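Amidase (Bacillus anthracis, PDB 5EWQ) probably hydrolyses carboxylic acid amides to the acid and ammonia, as an amidase of the amidase-signature family. Local coordinates at residues E20-P25 with N86-I91; V121-Q126 with L163-M168; F73-H78 with A214-L219; E90-A95 with K129-S134. All coordinates share one frame; numbering follows the deposited sequence.

In the fold
The four contacts gather at one end of a large mixed beta-sheet, around its edge strand 88-91 and the neighbouring strand 161-166. Contact 1 lays the N-terminal helix 20-28 over the edge strand, and contact 4 continues from that strand, sharing Glu90 and Ile91 with contact 1; their centres are about 9 Å apart. Contact 2, about 11 Å from contact 1 between centres, joins strands 161-166 and 118-122. Contact 3 ties helix 64-79 to the loop before strand 219-223. Along the chain, contact 1 closes before contact 2 opens, contacts 2 and 4 cross, and both are nested within the loop closed by contact 3. Sequence-distant segments thus meet here, and contact 2 carries the probable active-site lysine.

Contact 1: residues E20-P25 with N86-I91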
loop_
_atom_site.group_PDB
_atom_site.type_symbol
_atom_site.label_atom_id
_atom_site.label_comp_id
_atom_site.label_asym_id
_atom_site.label_seq_id
_atom_site.Cartn_x
_atom_site.Cartn_y
_atom_site.Cartn_z
ATOM N N GLU A 20 -12.956 -20.407 1.323
ATOM C CA GLU A 20 -14.264 -20.196 0.708
ATOM C C GLU A 20 -14.777 -18.772 0.909
ATOM O O GLU A 20 -15.809 -18.392 0.354
ATOM C CB GLU A 20 -15.279 -21.199 1.259
ATOM C CG GLU A 20 -14.997 -22.638 0.861
ATOM C CD GLU A 20 -15.063 -22.853 -0.640
ATOM O OE1 GLU A 20 -15.875 -22.179 -1.307
ATOM O OE2 GLU A 20 -14.298 -23.697 -1.154
ATOM N N ARG A 21 -14.056 -17.991 1.705
ATOM C CA ARG A 21 -14.392 -16.587 1.916
ATOM C C ARG A 21 -14.200 -15.791 0.628
ATOM O O ARG A 21 -14.910 -14.819 0.370
ATOM C CB ARG A 21 -13.536 -15.999 3.041
ATOM C CG ARG A 21 -13.711 -14.505 3.258
ATOM C CD ARG A 21 -12.787 -13.995 4.353
ATOM N NE ARG A 21 -13.203 -14.438 5.678
ATOM C CZ ARG A 21 -13.991 -13.734 6.485
ATOM N NH1 ARG A 21 -14.447 -12.550 6.098
ATOM N NH2 ARG A 21 -14.322 -14.213 7.676
ATOM N N VAL A 22 -13.238 -16.222 -0.181
ATOM C CA VAL A 22 -12.901 -15.538 -1.423
ATOM C C VAL A 22 -13.495 -16.250 -2.638
ATOM O O VAL A 22 -14.008 -15.608 -3.555
ATOM C CB VAL A 22 -11.370 -15.423 -1.592
ATOM C CG1 VAL A 22 -11.015 -14.858 -2.959
ATOM C CG2 VAL A 22 -10.782 -14.563 -0.486
ATOM N N LEU A 23 -13.437 -17.578 -2.629
ATOM C CA LEU A 23 -13.878 -18.378 -3.769
ATOM C C LEU A 23 -15.379 -18.279 -4.033
ATOM O O LEU A 23 -15.801 -18.144 -5.181
ATOM C CB LEU A 23 -13.491 -19.845 -3.564
ATOM C CG LEU A 23 -11.994 -20.155 -3.604
ATOM C CD1 LEU A 23 -11.752 -21.642 -3.402
ATOM C CD2 LEU A 23 -11.387 -19.682 -4.915
ATOM N N GLN A 24 -16.179 -18.351 -2.974
ATOM C CA GLN A 24 -17.635 -18.329 -3.113
ATOM C C GLN A 24 -18.185 -17.019 -3.697
ATOM O O GLN A 24 -19.078 -17.063 -4.541
ATOM C CB GLN A 24 -18.303 -18.625 -1.767
ATOM C CG GLN A 24 -18.319 -20.101 -1.406
ATOM C CD GLN A 24 -18.961 -20.369 -0.060
ATOM O OE1 GLN A 24 -19.289 -19.443 0.680
ATOM N NE2 GLN A 24 -19.143 -21.645 0.264
ATOM N N PRO A 25 -17.676 -15.853 -3.251
ATOM C CA PRO A 25 -18.122 -14.643 -3.950
ATOM C C PRO A 25 -17.715 -14.646 -5.420
ATOM O O PRO A 25 -18.449 -14.132 -6.261
ATOM C CB PRO A 25 -17.418 -13.516 -3.191
ATOM C CG PRO A 25 -17.195 -14.066 -1.835
ATOM C CD PRO A 25 -16.892 -15.520 -2.046
ATOM N N ASN A 86 -2.330 -16.199 -1.838
ATOM C CA ASN A 86 -3.127 -15.851 -0.665
ATOM C C ASN A 86 -2.933 -14.397 -0.252
ATOM O O ASN A 86 -2.436 -14.112 0.839
ATOM C CB ASN A 86 -2.789 -16.779 0.506
ATOM C CG ASN A 86 -3.825 -16.723 1.614
ATOM O OD1 ASN A 86 -4.972 -16.338 1.387
ATOM N ND2 ASN A 86 -3.425 -17.112 2.820
ATOM N N SER A 87 -3.319 -13.481 -1.134
ATOM C CA SER A 87 -3.129 -12.057 -0.888
ATOM C C SER A 87 -4.456 -11.312 -0.815
ATOM O O SER A 87 -4.485 -10.104 -0.578
ATOM C CB SER A 87 -2.252 -11.443 -1.977
ATOM O OG SER A 87 -2.882 -11.529 -3.243
ATOM N N VAL A 88 -5.549 -12.037 -1.021
ATOM C CA VAL A 88 -6.880 -11.441 -0.993
ATOM C C VAL A 88 -7.688 -11.952 0.194
ATOM O O VAL A 88 -7.872 -13.158 0.357
ATOM C CB VAL A 88 -7.651 -11.732 -2.292
ATOM C CG1 VAL A 88 -9.043 -11.128 -2.229
ATOM C CG2 VAL A 88 -6.886 -11.196 -3.490
ATOM N N THR A 89 -8.165 -11.028 1.023
ATOM C CA THR A 89 -8.972 -11.389 2.182
ATOM C C THR A 89 -10.457 -11.390 1.849
ATOM O O THR A 89 -11.189 -12.297 2.241
ATOM C CB THR A 89 -8.736 -10.432 3.366
ATOM O OG1 THR A 89 -8.892 -9.076 2.926
ATOM C CG2 THR A 89 -7.342 -10.619 3.937
ATOM N N GLU A 90 -10.899 -10.370 1.122
ATOM C CA GLU A 90 -12.315 -10.219 0.826
ATOM C C GLU A 90 -12.568 -9.931 -0.649
ATOM O O GLU A 90 -11.732 -9.340 -1.332
ATOM C CB GLU A 90 -12.915 -9.101 1.681
ATOM C CG GLU A 90 -14.309 -9.401 2.192
ATOM C CD GLU A 90 -14.310 -10.458 3.280
ATOM O OE1 GLU A 90 -15.283 -11.241 3.350
ATOM O OE2 GLU A 90 -13.340 -10.502 4.067
ATOM N N ILE A 91 -13.731 -10.356 -1.133
ATOM C CA ILE A 91 -14.155 -10.076 -2.499
ATOM C C ILE A 91 -15.566 -9.504 -2.499
ATOM O O ILE A 91 -16.470 -10.073 -1.890
ATOM C CB ILE A 91 -14.116 -11.340 -3.383
ATOM C CG1 ILE A 91 -12.670 -11.738 -3.680
ATOM C CG2 ILE A 91 -14.866 -11.108 -4.687
ATOM C CD1 ILE A 91 -11.922 -10.734 -4.529
#
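Val22 is the apolar wedge between helix 20-28 and the edge strand 88-91, and its two methyls divide the work. CG1 lies 3.6 Å from CG1 of Ile91, the two side chains crossing at about a right angle. CG2 lies 3.3 Å from the carbonyl O of Val88, with CG1 of Val88 further off. With CG1 anti to the backbone N (chi1 173°), the two methyls are spread along the strand, CG1 toward Ile91 and CG2 toward Val88. One turn on, the ring of Pro25 sets its CB against CG2 of Ile91 at 3.8 Å. This buried side is closed further by Ile75 of helix 64-79, which touches Val22, Val88 and Ile91.

The Arg21 side is the more solvent-facing one, although the Glu90 carboxylate it grips is buried. Arg21 bends at chi3 and brings one nitrogen, NH1, to both carboxylate oxygens of Glu90, at 3.1 Å from OE2 and 3.2 Å from OE1. Both oxygens use syn lone pairs, while the guanidinium and carboxylate planes stand 81° apart, so this is a salt bridge forked at one nitrogen and not a flat two-nitrogen pairing. Asp18 and Asp142 take the remaining nitrogens, NE and NH2. In the strand itself, Thr89 and Glu90 both face Lys165 of strand 161-166, a classic beta bulge in the edge strand of the amidase-signature sheet, against which the N-terminal helix docks.

Contact 2: residues V121-Q126 with L163-M168; sequences VKDNVQ and LGKANM
The amide of Asn124 has the selenium of Met168, a selenomethionine, over one face, with SE 4.1 Å from CG; the methyl CE of Met168 lies over the same face, 4.2 Å from ND2. Asn124 CG sits between the backbone N and the carbonyl carbon (chi1 62°), which presents the amide to the selenium, and the two side chains cross at about a right angle. The Met168 chain also lies across Lys122, whose CE is 3.6 Å from Met168 CB. The backbones pair as parallel strands, Val121 N donating to Gly164 O at 3.2 Å and Ala166 N to Val121 O at 3.0 Å. Strands 118-122 and 161-166, with helix 150-155 between them, form a beta-alpha-beta unit of the amidase-signature core. Lys122 leaves the strand with an extended chain, and its NZ bonds to the hydroxyls of Ser204, Ser205 and Thr223, consistent with the lysine of the family's Ser-cisSer-Lys triad. After it a type I turn from Lys122 to Val125 reverses the chain and brings Val125 O within 3.0 Å of Lys165 NZ. That ammonium, at the end of another extended chain, is gripped by Pro132 O and Met131 O as well, so three backbone carbonyls hold a buried charge.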
loop_
_atom_site.group_PDB
_atom_site.type_symbol
_atom_site.label_atom_id
_atom_site.label_comp_id
_atom_site.label_asym_id
_atom_site.label_seq_id
_atom_site.Cartn_x
_atom_site.Cartn_y
_atom_site.Cartn_z
ATOM N N VAL A 121 -8.597 -2.338 -1.725
ATOM C CA VAL A 121 -8.124 -1.618 -0.547
ATOM C C VAL A 121 -7.613 -2.586 0.516
ATOM O O VAL A 121 -7.985 -3.758 0.532
ATOM C CB VAL A 121 -9.231 -0.732 0.055
ATOM C CG1 VAL A 121 -9.682 0.306 -0.962
ATOM C CG2 VAL A 121 -10.405 -1.583 0.514
ATOM N N LYS A 122 -6.753 -2.089 1.398
ATOM C CA LYS A 122 -6.180 -2.904 2.461
ATOM C C LYS A 122 -7.277 -3.378 3.415
ATOM O O LYS A 122 -8.327 -2.743 3.526
ATOM C CB LYS A 122 -5.106 -2.112 3.210
ATOM C CG LYS A 122 -4.154 -2.951 4.045
ATOM C CD LYS A 122 -3.032 -2.090 4.607
ATOM C CE LYS A 122 -2.016 -2.921 5.368
ATOM N NZ LYS A 122 -0.881 -2.098 5.869
ATOM N N ASP A 123 -7.032 -4.493 4.099
ATOM C CA ASP A 123 -8.042 -5.126 4.945
ATOM C C ASP A 123 -8.426 -4.270 6.156
ATOM O O ASP A 123 -9.376 -4.587 6.873
ATOM C CB ASP A 123 -7.547 -6.500 5.409
ATOM C CG ASP A 123 -8.634 -7.317 6.089
ATOM O OD1 ASP A 123 -9.487 -7.888 5.377
ATOM O OD2 ASP A 123 -8.631 -7.393 7.336
ATOM N N ASN A 124 -7.693 -3.184 6.379
ATOM C CA ASN A 124 -7.993 -2.282 7.485
ATOM C C ASN A 124 -8.754 -1.039 7.031
ATOM O O ASN A 124 -8.826 -0.049 7.758
ATOM C CB ASN A 124 -6.704 -1.875 8.203
ATOM C CG ASN A 124 -5.745 -1.117 7.305
ATOM O OD1 ASN A 124 -5.927 -1.058 6.089
ATOM N ND2 ASN A 124 -4.707 -0.542 7.901
ATOM N N VAL A 125 -9.321 -1.097 5.830
ATOM C CA VAL A 125 -10.074 0.027 5.276
ATOM C C VAL A 125 -11.569 -0.285 5.237
ATOM O O VAL A 125 -11.981 -1.326 4.724
ATOM C CB VAL A 125 -9.585 0.382 3.861
ATOM C CG1 VAL A 125 -10.343 1.584 3.323
ATOM C CG2 VAL A 125 -8.089 0.655 3.873
ATOM N N GLN A 126 -12.376 0.626 5.773
ATOM C CA GLN A 126 -13.807 0.385 5.945
ATOM C C GLN A 126 -14.610 0.446 4.650
ATOM O O GLN A 126 -14.410 1.332 3.819
ATOM C CB GLN A 126 -14.396 1.383 6.946
ATOM C CG GLN A 126 -13.946 1.171 8.381
ATOM C CD GLN A 126 -14.526 2.202 9.329
ATOM O OE1 GLN A 126 -14.137 2.280 10.493
ATOM N NE2 GLN A 126 -15.466 3.000 8.834
ATOM N N LEU A 163 -13.053 -3.626 -5.674
ATOM C CA LEU A 163 -13.113 -5.004 -6.147
ATOM C C LEU A 163 -13.073 -5.984 -4.980
ATOM O O LEU A 163 -13.802 -6.977 -4.963
ATOM C CB LEU A 163 -11.961 -5.289 -7.112
ATOM C CG LEU A 163 -11.815 -6.734 -7.592
ATOM C CD1 LEU A 163 -13.038 -7.167 -8.384
ATOM C CD2 LEU A 163 -10.548 -6.900 -8.416
ATOM N N GLY A 164 -12.215 -5.695 -4.008
ATOM C CA GLY A 164 -12.071 -6.541 -2.837
ATOM C C GLY A 164 -11.069 -5.977 -1.848
ATOM O O GLY A 164 -10.690 -4.809 -1.936
ATOM N N LYS A 165 -10.634 -6.804 -0.905
ATOM C CA LYS A 165 -9.671 -6.361 0.095
ATOM C C LYS A 165 -8.425 -7.241 0.113
ATOM O O LYS A 165 -8.490 -8.440 -0.157
ATOM C CB LYS A 165 -10.323 -6.321 1.478
ATOM C CG LYS A 165 -11.402 -5.257 1.591
ATOM C CD LYS A 165 -11.962 -5.151 2.997
ATOM C CE LYS A 165 -12.962 -4.009 3.086
ATOM N NZ LYS A 165 -13.575 -3.888 4.437
ATOM N N ALA A 166 -7.289 -6.628 0.431
ATOM C CA ALA A 166 -5.999 -7.299 0.344
ATOM C C ALA A 166 -5.503 -7.791 1.697
ATOM O O ALA A 166 -5.808 -7.205 2.736
ATOM C CB ALA A 166 -4.974 -6.373 -0.277
ATOM N N ASN A 167 -4.727 -8.871 1.671
ATOM C CA ASN A 167 -4.143 -9.425 2.884
ATOM C C ASN A 167 -3.074 -8.490 3.436
ATOM O O ASN A 167 -2.563 -7.628 2.720
ATOM C CB ASN A 167 -3.560 -10.815 2.615
ATOM C CG ASN A 167 -3.404 -11.638 3.879
ATOM O OD1 ASN A 167 -3.852 -11.236 4.952
ATOM N ND2 ASN A 167 -2.778 -12.801 3.755
HETATM N N MSE A 168 -2.739 -8.659 4.709
HETATM C CA MSE A 168 -1.810 -7.754 5.370
HETATM C C MSE A 168 -1.199 -8.374 6.617
HETATM O O MSE A 168 -1.739 -9.326 7.177
HETATM C CB MSE A 168 -2.524 -6.456 5.746
HETATM C CG MSE A 168 -3.770 -6.675 6.589
HETATM SE SE MSE A 168 -4.623 -5.023 7.176
HETATM C CE MSE A 168 -3.307 -4.440 8.486
#

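Contact 3: residues F73-H78 with A214-L219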
loop_
_atom_site.group_PDB
_atom_site.type_symbol
_atom_site.label_atom_id
_atom_site.label_comp_id
_atom_site.label_asym_id
_atom_site.label_seq_id
_atom_site.Cartn_x
_atom_site.Cartn_y
_atom_site.Cartn_z
ATOM N N PHE A 73 -11.275 -14.182 -11.914
ATOM C CA PHE A 73 -10.839 -15.477 -12.419
ATOM C C PHE A 73 -9.387 -15.750 -12.041
ATOM O O PHE A 73 -9.027 -16.877 -11.701
ATOM C CB PHE A 73 -11.018 -15.546 -13.937
ATOM C CG PHE A 73 -10.565 -16.842 -14.545
ATOM C CD1 PHE A 73 -11.267 -18.013 -14.315
ATOM C CD2 PHE A 73 -9.444 -16.887 -15.357
ATOM C CE1 PHE A 73 -10.854 -19.207 -14.877
ATOM C CE2 PHE A 73 -9.026 -18.077 -15.922
ATOM C CZ PHE A 73 -9.733 -19.239 -15.682
ATOM N N ARG A 74 -8.559 -14.712 -12.097
ATOM C CA ARG A 74 -7.149 -14.841 -11.749
ATOM C C ARG A 74 -6.965 -15.056 -10.250
ATOM O O ARG A 74 -6.111 -15.834 -9.831
ATOM C CB ARG A 74 -6.366 -13.607 -12.205
ATOM C CG ARG A 74 -6.239 -13.480 -13.715
ATOM C CD ARG A 74 -5.362 -12.301 -14.099
ATOM N NE ARG A 74 -4.015 -12.425 -13.549
ATOM C CZ ARG A 74 -3.018 -13.065 -14.150
ATOM N NH1 ARG A 74 -3.214 -13.642 -15.328
ATOM N NH2 ARG A 74 -1.826 -13.129 -13.575
ATOM N N ILE A 75 -7.767 -14.363 -9.447
ATOM C CA ILE A 75 -7.732 -14.534 -7.998
ATOM C C ILE A 75 -8.154 -15.953 -7.626
ATOM O O ILE A 75 -7.603 -16.562 -6.708
ATOM C CB ILE A 75 -8.644 -13.511 -7.284
ATOM C CG1 ILE A 75 -8.140 -12.087 -7.523
ATOM C CG2 ILE A 75 -8.707 -13.789 -5.788
ATOM C CD1 ILE A 75 -9.039 -11.015 -6.949
ATOM N N GLN A 76 -9.126 -16.483 -8.361
ATOM C CA GLN A 76 -9.625 -17.830 -8.117
ATOM C C GLN A 76 -8.597 -18.896 -8.491
ATOM O O GLN A 76 -8.489 -19.926 -7.826
ATOM C CB GLN A 76 -10.923 -18.060 -8.896
ATOM C CG GLN A 76 -11.532 -19.439 -8.703
ATOM C CD GLN A 76 -12.822 -19.620 -9.476
ATOM O OE1 GLN A 76 -13.915 -19.509 -8.918
ATOM N NE2 GLN A 76 -12.705 -19.900 -10.769
ATOM N N GLU A 77 -7.835 -18.639 -9.551
ATOM C CA GLU A 77 -6.909 -19.634 -10.086
ATOM C C GLU A 77 -5.475 -19.470 -9.585
ATOM O O GLU A 77 -4.690 -20.417 -9.630
ATOM C CB GLU A 77 -6.921 -19.588 -11.617
ATOM C CG GLU A 77 -8.247 -19.990 -12.245
ATOM C CD GLU A 77 -8.527 -21.474 -12.124
ATOM O OE1 GLU A 77 -7.613 -22.278 -12.401
ATOM O OE2 GLU A 77 -9.661 -21.837 -11.747
ATOM N N HIS A 78 -5.129 -18.277 -9.110
ATOM C CA HIS A 78 -3.747 -17.998 -8.727
ATOM C C HIS A 78 -3.580 -17.603 -7.261
ATOM O O HIS A 78 -2.562 -17.916 -6.647
ATOM C CB HIS A 78 -3.164 -16.899 -9.619
ATOM C CG HIS A 78 -3.003 -17.307 -11.050
ATOM N ND1 HIS A 78 -2.618 -18.576 -11.422
ATOM C CD2 HIS A 78 -3.177 -16.613 -12.200
ATOM C CE1 HIS A 78 -2.559 -18.648 -12.740
ATOM N NE2 HIS A 78 -2.894 -17.472 -13.236
ATOM N N ALA A 214 0.604 -9.341 -9.350
ATOM C CA ALA A 214 0.114 -10.544 -10.013
ATOM C C ALA A 214 -1.093 -10.244 -10.896
ATOM O O ALA A 214 -1.780 -11.160 -11.351
ATOM C CB ALA A 214 -0.235 -11.608 -8.986
ATOM N N ASP A 215 -1.339 -8.956 -11.129
ATOM C CA ASP A 215 -2.453 -8.494 -11.956
ATOM C C ASP A 215 -3.802 -9.022 -11.473
ATOM O O ASP A 215 -4.610 -9.506 -12.265
ATOM C CB ASP A 215 -2.237 -8.889 -13.420
ATOM C CG ASP A 215 -1.087 -8.139 -14.062
ATOM O OD1 ASP A 215 0.063 -8.615 -13.968
ATOM O OD2 ASP A 215 -1.333 -7.071 -14.663
ATOM N N PHE A 216 -4.034 -8.933 -10.167
ATOM C CA PHE A 216 -5.334 -9.256 -9.594
ATOM C C PHE A 216 -6.192 -7.997 -9.560
ATOM O O PHE A 216 -7.394 -8.055 -9.302
ATOM C CB PHE A 216 -5.184 -9.838 -8.187
ATOM C CG PHE A 216 -4.457 -11.153 -8.146
ATOM C CD1 PHE A 216 -4.442 -11.987 -9.251
ATOM C CD2 PHE A 216 -3.791 -11.555 -7.000
ATOM C CE1 PHE A 216 -3.775 -13.197 -9.215
ATOM C CE2 PHE A 216 -3.122 -12.763 -6.958
ATOM C CZ PHE A 216 -3.115 -13.587 -8.067
ATOM N N ALA A 217 -5.553 -6.863 -9.829
ATOM C CA ALA A 217 -6.209 -5.561 -9.824
ATOM C C ALA A 217 -5.300 -4.523 -10.475
ATOM O O ALA A 217 -4.077 -4.643 -10.410
ATOM C CB ALA A 217 -6.567 -5.145 -8.404
ATOM N N PRO A 218 -5.892 -3.499 -11.110
ATOM C CA PRO A 218 -5.087 -2.442 -11.729
ATOM C C PRO A 218 -4.440 -1.553 -10.677
ATOM O O PRO A 218 -3.275 -1.179 -10.810
ATOM C CB PRO A 218 -6.109 -1.647 -12.556
ATOM C CG PRO A 218 -7.350 -2.485 -12.586
ATOM C CD PRO A 218 -7.330 -3.284 -11.327
ATOM N N LEU A 219 -5.204 -1.224 -9.640
ATOM C CA LEU A 219 -4.740 -0.333 -8.584
ATOM C C LEU A 219 -5.028 -0.916 -7.207
ATOM O O LEU A 219 -5.863 -1.808 -7.063
ATOM C CB LEU A 219 -5.399 1.039 -8.723
ATOM C CG LEU A 219 -5.217 1.720 -10.078
ATOM C CD1 LEU A 219 -6.029 2.994 -10.150
ATOM C CD2 LEU A 219 -3.750 2.007 -10.327
#
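Phe216 lies with one face over the backbone of Ile75, the CA of Ile75 standing 4.3 Å above the ring plane and offset toward its rim. The ring belongs to the loop that links helix 206-213 to strand 219-223 in the amidase-signature fold, and it docks on helix 64-79 near that helix's C-terminal end, where residues 75-78 form a wider, pi-type turn. On the opposite face the methyl of Ala214, from the same loop, sits 3.6 Å above the plane, so the ring is sandwiched between helix and loop. At its edge comes His78, whose CB is 3.7 Å from CZ of Phe216. Ile75 adds CG1, which packs 3.8 Å from CB of Phe216, and on its far side reaches Val22 and Ile26 of helix 20-28.

Arg74 provides the polar half of the contact. Its chain bends at chi3 (59°), which swings the guanidinium off the line of the aliphatic stem and across to the loop backbone; the imidazole CD2 of His78 lies over one guanidinium face, toward the rim. Glu42 pairs with NH1 in a salt bridge, and the other two nitrogens turn to the loop. NE makes a weak bond to Ala214 O, while Arg74 NH2 donates to the same oxygen at 3.0 Å, arriving 38° out of the carbonyl plane of Ala214.

Contact 4: residues E90-A95 with K129-S134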
loop_
_atom_site.group_PDB
_atom_site.type_symbol
_atom_site.label_atom_id
_atom_site.label_comp_id
_atom_site.label_asym_id
_atom_site.label_seq_id
_atom_site.Cartn_x
_atom_site.Cartn_y
_atom_site.Cartn_z
ATOM N N GLU A 90 -10.899 -10.370 1.122
ATOM C CA GLU A 90 -12.315 -10.219 0.826
ATOM C C GLU A 90 -12.568 -9.931 -0.649
ATOM O O GLU A 90 -11.732 -9.340 -1.332
ATOM C CB GLU A 90 -12.915 -9.101 1.681
ATOM C CG GLU A 90 -14.309 -9.401 2.192
ATOM C CD GLU A 90 -14.310 -10.458 3.280
ATOM O OE1 GLU A 90 -15.283 -11.241 3.350
ATOM O OE2 GLU A 90 -13.340 -10.502 4.067
ATOM N N ILE A 91 -13.731 -10.356 -1.133
ATOM C CA ILE A 91 -14.155 -10.076 -2.499
ATOM C C ILE A 91 -15.566 -9.504 -2.499
ATOM O O ILE A 91 -16.470 -10.073 -1.890
ATOM C CB ILE A 91 -14.116 -11.340 -3.383
ATOM C CG1 ILE A 91 -12.670 -11.738 -3.680
ATOM C CG2 ILE A 91 -14.866 -11.108 -4.687
ATOM C CD1 ILE A 91 -11.922 -10.734 -4.529
ATOM N N ASN A 92 -15.745 -8.371 -3.171
ATOM C CA ASN A 92 -17.060 -7.760 -3.310
ATOM C C ASN A 92 -18.002 -8.676 -4.085
ATOM O O ASN A 92 -17.758 -8.973 -5.254
ATOM C CB ASN A 92 -16.944 -6.401 -4.008
ATOM C CG ASN A 92 -18.208 -5.565 -3.893
ATOM O OD1 ASN A 92 -19.305 -6.088 -3.694
ATOM N ND2 ASN A 92 -18.058 -4.251 -4.023
ATOM N N PRO A 93 -19.080 -9.135 -3.433
ATOM C CA PRO A 93 -20.074 -9.976 -4.106
ATOM C C PRO A 93 -20.873 -9.190 -5.140
ATOM O O PRO A 93 -21.479 -9.781 -6.033
ATOM C CB PRO A 93 -20.972 -10.445 -2.958
ATOM C CG PRO A 93 -20.839 -9.382 -1.926
ATOM C CD PRO A 93 -19.419 -8.909 -2.017
ATOM N N ASN A 94 -20.867 -7.868 -5.012
ATOM C CA ASN A 94 -21.568 -6.999 -5.947
ATOM C C ASN A 94 -20.618 -6.370 -6.960
ATOM O O ASN A 94 -20.965 -5.393 -7.620
ATOM C CB ASN A 94 -22.319 -5.898 -5.193
ATOM C CG ASN A 94 -23.298 -6.451 -4.177
ATOM O OD1 ASN A 94 -23.884 -7.515 -4.375
ATOM N ND2 ASN A 94 -23.480 -5.727 -3.078
ATOM N N ALA A 95 -19.420 -6.938 -7.077
ATOM C CA ALA A 95 -18.397 -6.405 -7.974
ATOM C C ALA A 95 -18.863 -6.395 -9.426
ATOM O O ALA A 95 -18.586 -5.454 -10.169
ATOM C CB ALA A 95 -17.111 -7.205 -7.841
ATOM N N LYS A 129 -21.643 -2.216 4.462
ATOM C CA LYS A 129 -22.635 -3.260 4.189
ATOM C C LYS A 129 -22.149 -4.424 3.319
ATOM O O LYS A 129 -22.880 -5.395 3.125
ATOM C CB LYS A 129 -23.875 -2.637 3.538
ATOM N N VAL A 130 -20.926 -4.341 2.808
ATOM C CA VAL A 130 -20.453 -5.331 1.845
ATOM C C VAL A 130 -19.278 -6.160 2.362
ATOM O O VAL A 130 -19.405 -7.368 2.562
ATOM C CB VAL A 130 -20.040 -4.659 0.522
ATOM C CG1 VAL A 130 -19.508 -5.691 -0.452
ATOM C CG2 VAL A 130 -21.221 -3.918 -0.085
HETATM N N MSE A 131 -18.137 -5.513 2.572
HETATM C CA MSE A 131 -16.921 -6.227 2.951
HETATM C C MSE A 131 -16.452 -5.885 4.361
HETATM O O MSE A 131 -16.326 -4.711 4.714
HETATM C CB MSE A 131 -15.806 -5.936 1.948
HETATM C CG MSE A 131 -16.050 -6.516 0.567
HETATM SE SE MSE A 131 -15.120 -5.516 -0.821
HETATM C CE MSE A 131 -16.103 -3.835 -0.677
ATOM N N PRO A 132 -16.192 -6.921 5.173
ATOM C CA PRO A 132 -15.696 -6.781 6.545
ATOM C C PRO A 132 -14.349 -6.070 6.635
ATOM O O PRO A 132 -13.489 -6.259 5.776
ATOM C CB PRO A 132 -15.564 -8.232 7.019
ATOM C CG PRO A 132 -16.535 -8.986 6.189
ATOM C CD PRO A 132 -16.510 -8.322 4.846
ATOM N N THR A 133 -14.183 -5.256 7.672
ATOM C CA THR A 133 -12.916 -4.592 7.942
ATOM C C THR A 133 -12.315 -5.199 9.199
ATOM O O THR A 133 -12.896 -5.105 10.278
ATOM C CB THR A 133 -13.092 -3.076 8.121
ATOM O OG1 THR A 133 -13.880 -2.558 7.044
ATOM C CG2 THR A 133 -11.741 -2.379 8.142
ATOM N N SER A 134 -11.152 -5.825 9.064
ATOM C CA SER A 134 -10.627 -6.645 10.147
ATOM C C SER A 134 -9.186 -6.330 10.524
ATOM O O SER A 134 -8.708 -6.780 11.564
ATOM C CB SER A 134 -10.737 -8.121 9.767
ATOM O OG SER A 134 -12.023 -8.414 9.250
#
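The backbones come nearest at Asn92 and Met131, CA to CA 6.4 Å, at the end of the edge strand, where the chain leaves Ile91 and folds into a type I turn from Asn92 to Ala95. Met131, a selenomethionine, lays its chain along the end of the strand: CG is 3.7 Å from CG of Glu90, the two side chains sliding past each other in opposite directions. Further out its SE meets CB of Asn92 at 3.8 Å, crossing that side chain at about a right angle. Pro132 sets its CD 3.4 Å from the carboxylate carbon CD of Glu90, flanking with apolar carbon a group whose charge is paired with Arg21.

Asn92 points its CG anti to the backbone N (chi1 -166°), and OD1 accepts from Asn94 N at 2.7 Å, an Asx turn that fixes the amide. Val130 CG1 meets OD1 of Asn92 at 3.3 Å and CD of the more exposed Pro93 at 3.6 Å.

Asn94 takes the N-cap position of helix 95-104. Asn92 ND2 bonds to Val162 O and Gln29 just beyond helix 20-28 bonds to Asn92 O, so the strand's exit is held between strand 161-166 and helices 20-28 and 64-79, on which Ile91 packs.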